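Local coordinates for protein beta-fructofuranosidase, insoluble isoenzyme CWINV1 (Arabidopsis thaliana, PDB 2OXB) that hydrolyses sucrose and 1-kestose, and to a lesser extent neokestose and levan, as a cell-wall beta-fructofuranosidase of glycosyl hydrolase family 32, at residues Gly22-Tyr34 with Lys111-Lys123. The protein carries 1 engineered substitution. Residues are numbered along the deposited sequence; the frame is centred on the assembly and turned at random.
Sequences GPMIYKGIYHLFY and KNLSDPYLREWKK. With NAG (2-acetamido-2-deoxy-beta-D-glucopyranose), chain D.
Neighbouring blades of the five-bladed beta-propeller of family 32 meet where the Y26-K27 end of a beta hairpin, turned by a type I' turn, reaches the loop before strand 121-123; the hairpin shows how two side chains can bind a loop through its carbonyls. Y26, its ring swung out toward 111-123 by a chi1 of 178°, donates a hydrogen bond from OH to L113 O (3.1 Å), arriving almost end-on to the carbonyl (160°). K27 stretches its extended chain alongside, CG over one face of the Y26 ring, and its NZ hydrogen-bonds S114 O at 2.7 Å from above the carbonyl plane, off the lone pairs. Apolar packing fills in behind: L118 CD1 lies 3.6 Å from Y26 CD2, and I29 CD1 rests against P116 CB at 3.6 Å. The same L118 methyl also lies against the H31 ring, 3.6 Å from NE2. Putting an alanine in place of Y26 would probably leave L113 O without this donor and strip L118 of an aromatic neighbour. Deeper in, the F33 and W121 rings meet obliquely, planes at 85°, and M24 CE reaches the indole edge. Strand 47-53 flanks the hairpin, its H50 stacking on F33, whereas strands 60-66 and 103-110 pack against W121.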
# COMPACT_ATOMS: atom_id res chain seq x y z
N GLY A 22 -1.28 14.21 -1.27
CA GLY A 22 -0.47 14.92 -2.25
C GLY A 22 0.99 14.55 -2.47
O GLY A 22 1.86 15.41 -2.35
N PRO A 23 1.28 13.29 -2.81
CA PRO A 23 2.67 12.88 -3.03
C PRO A 23 3.15 13.29 -4.42
O PRO A 23 2.51 13.00 -5.43
CB PRO A 23 2.58 11.37 -2.87
CG PRO A 23 1.28 11.07 -3.53
CD PRO A 23 0.36 12.15 -2.98
N MET A 24 4.27 14.01 -4.47
CA MET A 24 4.82 14.40 -5.76
C MET A 24 6.27 14.83 -5.65
O MET A 24 6.90 14.72 -4.60
CB MET A 24 4.00 15.52 -6.41
CG MET A 24 4.30 16.90 -5.86
SD MET A 24 3.86 16.96 -4.16
CE MET A 24 3.01 18.53 -4.08
N ILE A 25 6.78 15.34 -6.76
CA ILE A 25 8.14 15.80 -6.86
C ILE A 25 8.09 17.16 -7.55
O ILE A 25 7.32 17.36 -8.49
CB ILE A 25 9.00 14.77 -7.67
CG1 ILE A 25 10.48 15.17 -7.68
CG2 ILE A 25 8.47 14.67 -9.11
CD1 ILE A 25 10.83 16.19 -8.74
N TYR A 26 8.90 18.08 -7.05
CA TYR A 26 9.00 19.44 -7.58
C TYR A 26 10.42 19.93 -7.33
O TYR A 26 10.89 19.95 -6.19
CB TYR A 26 8.00 20.36 -6.87
CG TYR A 26 8.07 21.78 -7.34
CD1 TYR A 26 7.89 22.09 -8.68
CD2 TYR A 26 8.33 22.83 -6.46
CE1 TYR A 26 7.95 23.40 -9.14
CE2 TYR A 26 8.40 24.15 -6.91
CZ TYR A 26 8.20 24.42 -8.26
OH TYR A 26 8.25 25.70 -8.74
N LYS A 27 11.10 20.33 -8.40
CA LYS A 27 12.48 20.78 -8.27
C LYS A 27 13.29 19.69 -7.55
O LYS A 27 13.92 19.93 -6.53
CB LYS A 27 12.55 22.11 -7.49
CG LYS A 27 11.98 23.32 -8.25
CD LYS A 27 12.12 24.64 -7.46
CE LYS A 27 11.45 25.81 -8.17
NZ LYS A 27 11.60 27.08 -7.38
N GLY A 28 13.23 18.48 -8.10
CA GLY A 28 13.97 17.36 -7.53
C GLY A 28 13.64 17.01 -6.09
O GLY A 28 14.16 16.03 -5.56
N ILE A 29 12.79 17.79 -5.46
CA ILE A 29 12.43 17.54 -4.06
C ILE A 29 11.04 16.89 -3.93
O ILE A 29 10.03 17.45 -4.36
CB ILE A 29 12.48 18.85 -3.24
CG1 ILE A 29 13.93 19.34 -3.16
CG2 ILE A 29 11.90 18.62 -1.85
CD1 ILE A 29 14.10 20.72 -2.56
N TYR A 30 11.00 15.71 -3.34
CA TYR A 30 9.76 15.00 -3.14
C TYR A 30 8.98 15.65 -2.01
O TYR A 30 9.54 16.40 -1.19
CB TYR A 30 10.03 13.52 -2.82
CG TYR A 30 10.78 12.79 -3.91
CD1 TYR A 30 10.16 12.48 -5.12
CD2 TYR A 30 12.14 12.47 -3.77
CE1 TYR A 30 10.85 11.89 -6.17
CE2 TYR A 30 12.85 11.87 -4.80
CZ TYR A 30 12.21 11.59 -6.01
OH TYR A 30 12.91 11.04 -7.07
N HIS A 31 7.69 15.37 -1.96
CA HIS A 31 6.83 15.93 -0.93
C HIS A 31 5.86 14.85 -0.43
O HIS A 31 5.48 13.95 -1.16
CB HIS A 31 6.05 17.12 -1.50
CG HIS A 31 6.88 18.34 -1.76
ND1 HIS A 31 7.47 19.07 -0.74
CD2 HIS A 31 7.18 18.99 -2.91
CE1 HIS A 31 8.09 20.12 -1.26
NE2 HIS A 31 7.93 20.09 -2.57
N LEU A 32 5.52 14.95 0.85
CA LEU A 32 4.56 14.05 1.48
C LEU A 32 3.80 14.84 2.51
O LEU A 32 4.38 15.50 3.39
CB LEU A 32 5.23 12.87 2.20
CG LEU A 32 4.24 12.04 3.06
CD1 LEU A 32 3.36 11.19 2.19
CD2 LEU A 32 4.99 11.12 4.03
N PHE A 33 2.48 14.80 2.38
CA PHE A 33 1.62 15.46 3.33
C PHE A 33 0.90 14.25 3.91
O PHE A 33 1.30 13.12 3.65
CB PHE A 33 0.66 16.41 2.61
CG PHE A 33 1.34 17.46 1.76
CD1 PHE A 33 1.88 18.60 2.33
CD2 PHE A 33 1.44 17.30 0.39
CE1 PHE A 33 2.50 19.56 1.53
CE2 PHE A 33 2.06 18.26 -0.41
CZ PHE A 33 2.59 19.39 0.17
N TYR A 34 -0.14 14.49 4.71
CA TYR A 34 -0.90 13.40 5.30
C TYR A 34 -1.83 13.86 6.40
O TYR A 34 -1.71 14.96 6.93
CB TYR A 34 0.02 12.31 5.86
CG TYR A 34 1.03 12.79 6.87
CD1 TYR A 34 2.22 13.40 6.47
CD2 TYR A 34 0.82 12.61 8.22
CE1 TYR A 34 3.16 13.82 7.41
CE2 TYR A 34 1.75 13.01 9.16
CZ TYR A 34 2.91 13.61 8.76
OH TYR A 34 3.80 14.01 9.73
N LYS A 111 2.62 29.31 -2.10
CA LYS A 111 2.91 30.74 -1.96
C LYS A 111 4.19 31.16 -2.69
O LYS A 111 4.14 31.64 -3.83
CB LYS A 111 3.03 31.12 -0.49
CG LYS A 111 1.71 31.14 0.25
CD LYS A 111 1.82 31.85 1.60
CE LYS A 111 0.44 32.09 2.21
NZ LYS A 111 -0.31 30.83 2.47
N ASN A 112 5.33 31.00 -2.03
CA ASN A 112 6.61 31.34 -2.64
C ASN A 112 6.86 30.31 -3.74
O ASN A 112 7.34 29.22 -3.48
CB ASN A 112 7.72 31.27 -1.59
CG ASN A 112 7.68 32.43 -0.60
OD1 ASN A 112 6.61 32.91 -0.22
ND2 ASN A 112 8.86 32.86 -0.17
N LEU A 113 6.50 30.68 -4.97
CA LEU A 113 6.64 29.82 -6.14
C LEU A 113 8.08 29.38 -6.46
O LEU A 113 8.30 28.50 -7.30
CB LEU A 113 6.04 30.51 -7.37
CG LEU A 113 6.30 32.00 -7.65
CD1 LEU A 113 5.57 32.85 -6.63
CD2 LEU A 113 7.80 32.28 -7.63
N SER A 114 9.05 29.99 -5.79
CA SER A 114 10.44 29.64 -6.00
C SER A 114 10.98 28.80 -4.84
O SER A 114 12.05 28.19 -4.94
CB SER A 114 11.27 30.92 -6.19
OG SER A 114 10.83 31.65 -7.32
N ASP A 115 10.23 28.76 -3.73
CA ASP A 115 10.64 27.97 -2.56
C ASP A 115 10.59 26.49 -2.92
O ASP A 115 9.55 25.98 -3.34
CB ASP A 115 9.70 28.24 -1.35
CG ASP A 115 10.02 27.37 -0.13
OD1 ASP A 115 11.21 27.27 0.26
OD2 ASP A 115 9.09 26.78 0.46
N PRO A 116 11.72 25.79 -2.77
CA PRO A 116 11.81 24.36 -3.08
C PRO A 116 11.15 23.49 -2.01
O PRO A 116 11.12 22.27 -2.14
CB PRO A 116 13.32 24.14 -3.15
CG PRO A 116 13.82 25.06 -2.08
CD PRO A 116 13.03 26.32 -2.35
N TYR A 117 10.62 24.12 -0.97
CA TYR A 117 9.98 23.38 0.10
C TYR A 117 8.46 23.45 0.06
O TYR A 117 7.79 22.56 0.59
CB TYR A 117 10.50 23.86 1.46
CG TYR A 117 11.97 23.55 1.71
CD1 TYR A 117 12.57 23.89 2.92
CD2 TYR A 117 12.75 22.92 0.74
CE1 TYR A 117 13.91 23.61 3.17
CE2 TYR A 117 14.09 22.64 0.97
CZ TYR A 117 14.67 22.99 2.19
OH TYR A 117 16.00 22.71 2.41
N LEU A 118 7.92 24.50 -0.56
CA LEU A 118 6.47 24.68 -0.67
C LEU A 118 5.75 24.49 0.67
O LEU A 118 4.73 23.79 0.74
CB LEU A 118 5.89 23.69 -1.70
CG LEU A 118 6.35 23.73 -3.17
CD1 LEU A 118 5.71 22.59 -3.95
CD2 LEU A 118 5.97 25.06 -3.79
N ARG A 119 6.27 25.11 1.72
CA ARG A 119 5.69 24.99 3.05
C ARG A 119 4.45 25.85 3.28
O ARG A 119 3.61 25.51 4.11
CB ARG A 119 6.74 25.30 4.12
CG ARG A 119 7.00 26.77 4.38
CD ARG A 119 8.16 26.90 5.35
NE ARG A 119 9.41 26.47 4.73
CZ ARG A 119 10.02 27.14 3.76
NH1 ARG A 119 9.47 28.27 3.30
NH2 ARG A 119 11.15 26.70 3.23
N GLU A 120 4.31 26.96 2.55
CA GLU A 120 3.12 27.78 2.73
C GLU A 120 2.14 27.65 1.57
O GLU A 120 2.42 28.10 0.46
CB GLU A 120 3.49 29.25 2.94
CG GLU A 120 4.06 29.56 4.31
CD GLU A 120 4.18 31.04 4.57
OE1 GLU A 120 3.20 31.65 5.06
OE2 GLU A 120 5.25 31.61 4.25
N TRP A 121 0.99 27.03 1.82
CA TRP A 121 -0.00 26.86 0.77
C TRP A 121 -1.12 27.88 0.79
O TRP A 121 -1.73 28.15 1.83
CB TRP A 121 -0.59 25.45 0.79
CG TRP A 121 0.36 24.42 0.28
CD1 TRP A 121 1.47 23.94 0.92
CD2 TRP A 121 0.32 23.76 -1.00
NE1 TRP A 121 2.12 23.03 0.12
CE2 TRP A 121 1.44 22.90 -1.06
CE3 TRP A 121 -0.56 23.82 -2.09
CZ2 TRP A 121 1.71 22.10 -2.18
CZ3 TRP A 121 -0.29 23.02 -3.21
CH2 TRP A 121 0.84 22.17 -3.24
N LYS A 122 -1.37 28.46 -0.38
CA LYS A 122 -2.40 29.46 -0.57
C LYS A 122 -3.67 28.73 -1.00
O LYS A 122 -3.63 27.86 -1.87
CB LYS A 122 -1.96 30.45 -1.66
CG LYS A 122 -2.68 31.78 -1.67
CD LYS A 122 -1.97 32.77 -2.60
CE LYS A 122 -2.76 34.07 -2.79
NZ LYS A 122 -3.11 34.75 -1.51
N LYS A 123 -4.78 29.07 -0.38
CA LYS A 123 -6.07 28.45 -0.66
C LYS A 123 -7.06 29.45 -1.27
O LYS A 123 -7.50 30.36 -0.59
CB LYS A 123 -6.62 27.85 0.63
CG LYS A 123 -5.58 26.96 1.33
CD LYS A 123 -6.18 26.02 2.36
CE LYS A 123 -6.39 26.69 3.70
NZ LYS A 123 -7.00 25.75 4.67
C1 NAG D . 9.60 33.88 -0.90
C2 NAG D . 11.09 33.72 -0.60
C3 NAG D . 11.96 34.67 -1.46
C4 NAG D . 11.54 34.66 -2.93
C5 NAG D . 10.03 34.81 -3.06
C6 NAG D . 9.59 34.67 -4.50
C7 NAG D . 12.52 33.84 1.33
C8 NAG D . 13.44 35.05 1.40
N2 NAG D . 11.32 34.02 0.80
O3 NAG D . 13.32 34.27 -1.37
O4 NAG D . 12.18 35.73 -3.60
O5 NAG D . 9.36 33.77 -2.32
O6 NAG D . 9.68 35.91 -5.18
O7 NAG D . 12.90 32.75 1.76